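Local structure of tonb-dependent siderophore receptor (Acinetobacter baumannii, 5FR8) at residues 278-283 with 334-339; 633-638 with 685-690. The protein probably takes up iron at the outer membrane by binding ferric siderophores, possibly including ferric enterobactin, in a TonB-dependent manner. All coordinates share one frame; numbering follows the deposited sequence.

Contact 1: 278-283 with 334-339; sequences DAILSQ and GKINNL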
loop_
_atom_site.group_PDB
_atom_site.type_symbol
_atom_site.label_atom_id
_atom_site.label_comp_id
_atom_site.label_asym_id
_atom_site.label_seq_id
_atom_site.Cartn_x
_atom_site.Cartn_y
_atom_site.Cartn_z
ATOM N N ASP A 278 26.320 -15.903 -7.672
ATOM C CA ASP A 278 26.539 -15.722 -6.240
ATOM C C ASP A 278 26.438 -17.056 -5.515
ATOM O O ASP A 278 25.382 -17.708 -5.540
ATOM C CB ASP A 278 25.520 -14.765 -5.630
ATOM C CG ASP A 278 25.739 -14.574 -4.138
ATOM O OD1 ASP A 278 26.731 -13.902 -3.790
ATOM O OD2 ASP A 278 24.946 -15.101 -3.318
ATOM N N ALA A 279 27.529 -17.433 -4.850
ATOM C CA ALA A 279 27.607 -18.698 -4.105
ATOM C C ALA A 279 26.285 -19.171 -3.484
ATOM O O ALA A 279 25.904 -20.332 -3.657
ATOM C CB ALA A 279 28.668 -18.598 -3.021
ATOM N N ILE A 280 25.592 -18.284 -2.772
ATOM C CA ILE A 280 24.367 -18.662 -2.054
ATOM C C ILE A 280 23.089 -18.475 -2.890
ATOM O O ILE A 280 22.436 -19.444 -3.247
ATOM C CB ILE A 280 24.251 -17.905 -0.703
ATOM C CG1 ILE A 280 25.153 -18.569 0.351
ATOM C CG2 ILE A 280 22.826 -17.904 -0.190
ATOM C CD1 ILE A 280 25.627 -17.644 1.458
ATOM N N LEU A 281 22.731 -17.239 -3.198
ATOM C CA LEU A 281 21.502 -16.960 -3.950
ATOM C C LEU A 281 21.205 -17.991 -5.038
ATOM O O LEU A 281 20.054 -18.400 -5.210
ATOM C CB LEU A 281 21.577 -15.568 -4.599
ATOM C CG LEU A 281 21.102 -14.386 -3.761
ATOM C CD1 LEU A 281 21.791 -14.344 -2.412
ATOM C CD2 LEU A 281 21.358 -13.104 -4.520
ATOM N N SER A 282 22.241 -18.386 -5.786
ATOM C CA SER A 282 22.066 -19.265 -6.953
ATOM C C SER A 282 21.361 -20.590 -6.593
ATOM O O SER A 282 20.729 -21.246 -7.428
ATOM C CB SER A 282 23.419 -19.532 -7.606
ATOM O OG SER A 282 24.364 -19.918 -6.638
ATOM N N GLN A 283 21.458 -20.955 -5.327
ATOM C CA GLN A 283 20.803 -22.133 -4.827
ATOM C C GLN A 283 19.357 -21.878 -4.408
ATOM O O GLN A 283 18.531 -22.766 -4.499
ATOM C CB GLN A 283 21.631 -22.690 -3.671
ATOM C CG GLN A 283 23.059 -23.002 -4.120
ATOM C CD GLN A 283 23.981 -23.463 -3.013
ATOM O OE1 GLN A 283 25.120 -23.018 -2.952
ATOM N NE2 GLN A 283 23.503 -24.346 -2.135
ATOM N N GLY A 334 21.359 -6.084 2.228
ATOM C CA GLY A 334 20.090 -6.391 1.560
ATOM C C GLY A 334 20.150 -7.672 0.765
ATOM O O GLY A 334 19.352 -7.875 -0.131
ATOM N N LYS A 335 21.111 -8.534 1.100
ATOM C CA LYS A 335 21.349 -9.768 0.341
ATOM C C LYS A 335 21.324 -10.946 1.326
ATOM O O LYS A 335 21.663 -10.790 2.499
ATOM C CB LYS A 335 22.690 -9.657 -0.366
ATOM C CG LYS A 335 23.008 -10.754 -1.361
ATOM C CD LYS A 335 24.448 -10.648 -1.806
ATOM C CE LYS A 335 25.169 -11.955 -1.631
ATOM N NZ LYS A 335 26.600 -11.842 -2.035
ATOM N N ILE A 336 20.925 -12.122 0.867
ATOM C CA ILE A 336 20.772 -13.256 1.766
ATOM C C ILE A 336 22.132 -13.898 2.154
ATOM O O ILE A 336 22.920 -14.254 1.279
ATOM C CB ILE A 336 19.804 -14.285 1.147
ATOM C CG1 ILE A 336 18.378 -13.697 1.099
ATOM C CG2 ILE A 336 19.820 -15.575 1.939
ATOM C CD1 ILE A 336 17.379 -14.543 0.321
ATOM N N ASN A 337 22.376 -14.018 3.473
ATOM C CA ASN A 337 23.628 -14.553 4.060
ATOM C C ASN A 337 23.700 -16.039 4.047
ATOM O O ASN A 337 24.777 -16.604 4.153
ATOM C CB ASN A 337 23.696 -14.239 5.559
ATOM C CG ASN A 337 24.357 -12.920 5.866
ATOM O OD1 ASN A 337 25.238 -12.449 5.138
ATOM N ND2 ASN A 337 23.935 -12.307 6.965
ATOM N N ASN A 338 22.544 -16.690 4.005
ATOM C CA ASN A 338 22.452 -18.063 4.484
ATOM C C ASN A 338 21.297 -18.874 3.890
ATOM O O ASN A 338 20.195 -18.367 3.694
ATOM C CB ASN A 338 22.319 -18.037 6.005
ATOM C CG ASN A 338 22.560 -19.385 6.626
ATOM O OD1 ASN A 338 22.484 -20.412 5.959
ATOM N ND2 ASN A 338 22.855 -19.391 7.912
ATOM N N LEU A 339 21.558 -20.150 3.621
ATOM C CA LEU A 339 20.552 -21.020 3.048
ATOM C C LEU A 339 19.493 -21.443 4.059
ATOM O O LEU A 339 18.424 -21.865 3.649
ATOM C CB LEU A 339 21.202 -22.276 2.479
ATOM C CG LEU A 339 22.235 -22.110 1.374
ATOM C CD1 LEU A 339 23.111 -23.344 1.336
ATOM C CD2 LEU A 339 21.580 -21.889 0.022
#

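Contact 2: 633-638 with 685-690; sequences DQLDVN and VGYKFS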
loop_
_atom_site.group_PDB
_atom_site.type_symbol
_atom_site.label_atom_id
_atom_site.label_comp_id
_atom_site.label_asym_id
_atom_site.label_seq_id
_atom_site.Cartn_x
_atom_site.Cartn_y
_atom_site.Cartn_z
ATOM N N ASP A 633 -26.926 -10.612 -24.951
ATOM C CA ASP A 633 -27.048 -10.779 -23.507
ATOM C C ASP A 633 -25.950 -11.688 -22.969
ATOM O O ASP A 633 -25.523 -11.548 -21.815
ATOM C CB ASP A 633 -28.417 -11.336 -23.143
ATOM C CG ASP A 633 -29.528 -10.329 -23.361
ATOM O OD1 ASP A 633 -29.736 -9.912 -24.522
ATOM O OD2 ASP A 633 -30.194 -9.954 -22.370
ATOM N N GLN A 634 -25.489 -12.614 -23.806
ATOM C CA GLN A 634 -24.421 -13.531 -23.421
ATOM C C GLN A 634 -23.064 -12.958 -23.756
ATOM O O GLN A 634 -22.173 -12.915 -22.910
ATOM C CB GLN A 634 -24.590 -14.856 -24.143
ATOM C CG GLN A 634 -25.945 -15.499 -23.890
ATOM C CD GLN A 634 -26.428 -16.300 -25.073
ATOM O OE1 GLN A 634 -25.770 -17.241 -25.507
ATOM N NE2 GLN A 634 -27.577 -15.925 -25.608
ATOM N N LEU A 635 -22.928 -12.504 -24.994
ATOM C CA LEU A 635 -21.640 -12.077 -25.540
ATOM C C LEU A 635 -21.282 -10.643 -25.198
ATOM O O LEU A 635 -22.118 -9.751 -25.235
ATOM C CB LEU A 635 -21.644 -12.218 -27.056
ATOM C CG LEU A 635 -20.272 -12.010 -27.685
ATOM C CD1 LEU A 635 -19.323 -13.137 -27.280
ATOM C CD2 LEU A 635 -20.403 -11.909 -29.197
ATOM N N ASP A 636 -20.012 -10.436 -24.891
ATOM C CA ASP A 636 -19.535 -9.189 -24.334
ATOM C C ASP A 636 -18.103 -9.010 -24.857
ATOM O O ASP A 636 -17.373 -9.992 -25.051
ATOM C CB ASP A 636 -19.634 -9.292 -22.787
ATOM C CG ASP A 636 -18.802 -8.263 -22.047
ATOM O OD1 ASP A 636 -17.583 -8.497 -21.891
ATOM O OD2 ASP A 636 -19.371 -7.244 -21.591
ATOM N N VAL A 637 -17.704 -7.773 -25.120
ATOM C CA VAL A 637 -16.318 -7.504 -25.478
ATOM C C VAL A 637 -15.858 -6.328 -24.656
ATOM O O VAL A 637 -16.648 -5.441 -24.353
ATOM C CB VAL A 637 -16.162 -7.199 -26.975
ATOM C CG1 VAL A 637 -17.142 -6.117 -27.392
ATOM C CG2 VAL A 637 -14.730 -6.806 -27.336
ATOM N N ASN A 638 -14.582 -6.320 -24.289
ATOM C CA ASN A 638 -14.071 -5.307 -23.387
ATOM C C ASN A 638 -12.656 -4.877 -23.757
ATOM O O ASN A 638 -11.829 -5.721 -24.067
ATOM C CB ASN A 638 -14.114 -5.874 -21.968
ATOM C CG ASN A 638 -13.406 -4.995 -20.965
ATOM O OD1 ASN A 638 -12.169 -4.934 -20.926
ATOM N ND2 ASN A 638 -14.189 -4.296 -20.146
ATOM N N VAL A 685 -12.921 -11.177 -24.909
ATOM C CA VAL A 685 -14.276 -11.520 -25.309
ATOM C C VAL A 685 -14.838 -12.355 -24.158
ATOM O O VAL A 685 -14.174 -13.254 -23.637
ATOM C CB VAL A 685 -14.352 -12.206 -26.696
ATOM C CG1 VAL A 685 -13.424 -13.402 -26.773
ATOM C CG2 VAL A 685 -15.789 -12.605 -26.987
ATOM N N GLY A 686 -16.044 -12.007 -23.726
ATOM C CA GLY A 686 -16.585 -12.519 -22.482
ATOM C C GLY A 686 -17.910 -13.169 -22.735
ATOM O O GLY A 686 -18.925 -12.495 -22.793
ATOM N N TYR A 687 -17.894 -14.490 -22.863
ATOM C CA TYR A 687 -19.101 -15.260 -23.131
ATOM C C TYR A 687 -19.696 -15.914 -21.897
ATOM O O TYR A 687 -19.046 -16.688 -21.201
ATOM C CB TYR A 687 -18.795 -16.357 -24.140
ATOM C CG TYR A 687 -20.029 -16.999 -24.746
ATOM C CD1 TYR A 687 -20.951 -16.240 -25.478
ATOM C CD2 TYR A 687 -20.266 -18.362 -24.607
ATOM C CE1 TYR A 687 -22.065 -16.818 -26.043
ATOM C CE2 TYR A 687 -21.383 -18.946 -25.177
ATOM C CZ TYR A 687 -22.273 -18.166 -25.893
ATOM O OH TYR A 687 -23.382 -18.735 -26.456
ATOM N N LYS A 688 -20.954 -15.605 -21.643
ATOM C CA LYS A 688 -21.722 -16.312 -20.636
ATOM C C LYS A 688 -22.378 -17.534 -21.262
ATOM O O LYS A 688 -23.479 -17.425 -21.795
ATOM C CB LYS A 688 -22.799 -15.391 -20.074
ATOM C CG LYS A 688 -22.266 -14.039 -19.621
ATOM C CD LYS A 688 -23.344 -13.200 -18.950
ATOM C CE LYS A 688 -24.194 -14.049 -18.007
ATOM N NZ LYS A 688 -24.938 -13.242 -17.003
ATOM N N PHE A 689 -21.712 -18.691 -21.203
ATOM C CA PHE A 689 -22.280 -19.929 -21.761
ATOM C C PHE A 689 -23.628 -20.310 -21.131
ATOM O O PHE A 689 -24.382 -21.106 -21.696
ATOM C CB PHE A 689 -21.297 -21.111 -21.646
ATOM C CG PHE A 689 -21.966 -22.469 -21.759
ATOM C CD1 PHE A 689 -22.412 -22.949 -22.992
ATOM C CD2 PHE A 689 -22.179 -23.271 -20.626
ATOM C CE1 PHE A 689 -23.043 -24.194 -23.090
ATOM C CE2 PHE A 689 -22.810 -24.520 -20.721
ATOM C CZ PHE A 689 -23.241 -24.979 -21.954
ATOM N N SER A 690 -23.934 -19.756 -19.961
ATOM C CA SER A 690 -25.139 -20.149 -19.220
ATOM C C SER A 690 -25.412 -19.232 -18.022
ATOM O O SER A 690 -24.621 -18.343 -17.705
ATOM C CB SER A 690 -25.022 -21.609 -18.758
ATOM O OG SER A 690 -25.776 -21.836 -17.593
#

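Contact 1: 278-283 with 334-339
Ile280 leans over the bend at Ile336–Leu339, with its two branches doing different jobs. CG2 sits against Leu339, 4.2 Å from Leu339 CD2, the two side chains passing at a slant, and also faces Ile336, its CG2 being 4.4 Å from Ile336 CG2, while CD1 runs out over the backbone of Asn337. One residue on, Leu281 brings CD1 to 4.1 Å from Ile336 CB and to 3.9 Å from Lys335 CG, so the lysine's carbon chain is packed too. That chain then bends at its third torsion (chi3 127°) toward Asp278, and Lys335 NZ forms a salt bridge with Asp278 OD1 at 2.7 Å, arriving from above the carboxylate plane. The other oxygen turns back to its own segment: Asp278 OD2 accepts from Leu281 N (3.1 Å) with its anti lone pair, an Asx motif. Asp278 O is gripped twice, by Ser282 N and Ser282 OG. Two long loops between barrel strands, probably extracellular as in other TonB-dependent receptors, meet here: loop 324–342 and loop 265–289, which carries the short helix 281–284. Leu284 of that helix also touches Ile336 and Leu339, and Tyr265, beyond strand 250–264, backs Leu281.

Contact 2: 633-638 with 685-690
Leu635 packs across the strand pair against two residues at once: its CD1 is 3.6 Å from Val685 CG2 and 3.9 Å from Tyr687 CD1. Leu635 CG lies anti to the backbone N (chi1 -171°), which swings CD1 toward the other strand; the leucine and tyrosine side chains run roughly perpendicular, with CD1 oblique to the ring. Beneath this apolar patch the backbones are joined by Gly686 N to Asp636 O, 2.8 Å and nearly straight (168°), and the same oxygen takes a CH···O contact from Val685 CA. The strands 635–638 and 685–687 run antiparallel, neighbours at one rim of the transmembrane barrel of a TonB-dependent receptor. Leu635, Val685 and Tyr687 face what is probably the barrel's outer side; Asp636 is buried on the other face, in a salt bridge with Arg696 and touching Lys51 of plug helix 46–51. Toward the turns the contact moves to the surface, where Gln634 and Lys688 still touch but lie exposed. Lys688 N bonds Gln634 O (3.2 Å). The Gln634 side chain lies alongside Tyr687, pointing the same way, with OE1 3.0 Å from Tyr687 OH and amide and ring planes 49° apart. Lys688 carries its amine away from the facing segment.

In the fold
Contact 1 comes wholly before contact 2 along the chain, and both belong to the beta-barrel domain. Their centres lie 48 Å apart, with nearest atoms about 38 Å apart. Contact 1 joins two loops that follow strands 250–264 and 308–323, with strand pair 290–305 and 308–323 in between; contact 2 joins neighbouring strands 635–648 and 674–687, beside the short turns that precede the first and follow the second. The two fall at opposite ends of the barrel: consistent with the family, contact 1 would tie surface loops together on the extracellular side, where siderophore arrives, while contact 2 would close the wall at the periplasmic rim, near the plug.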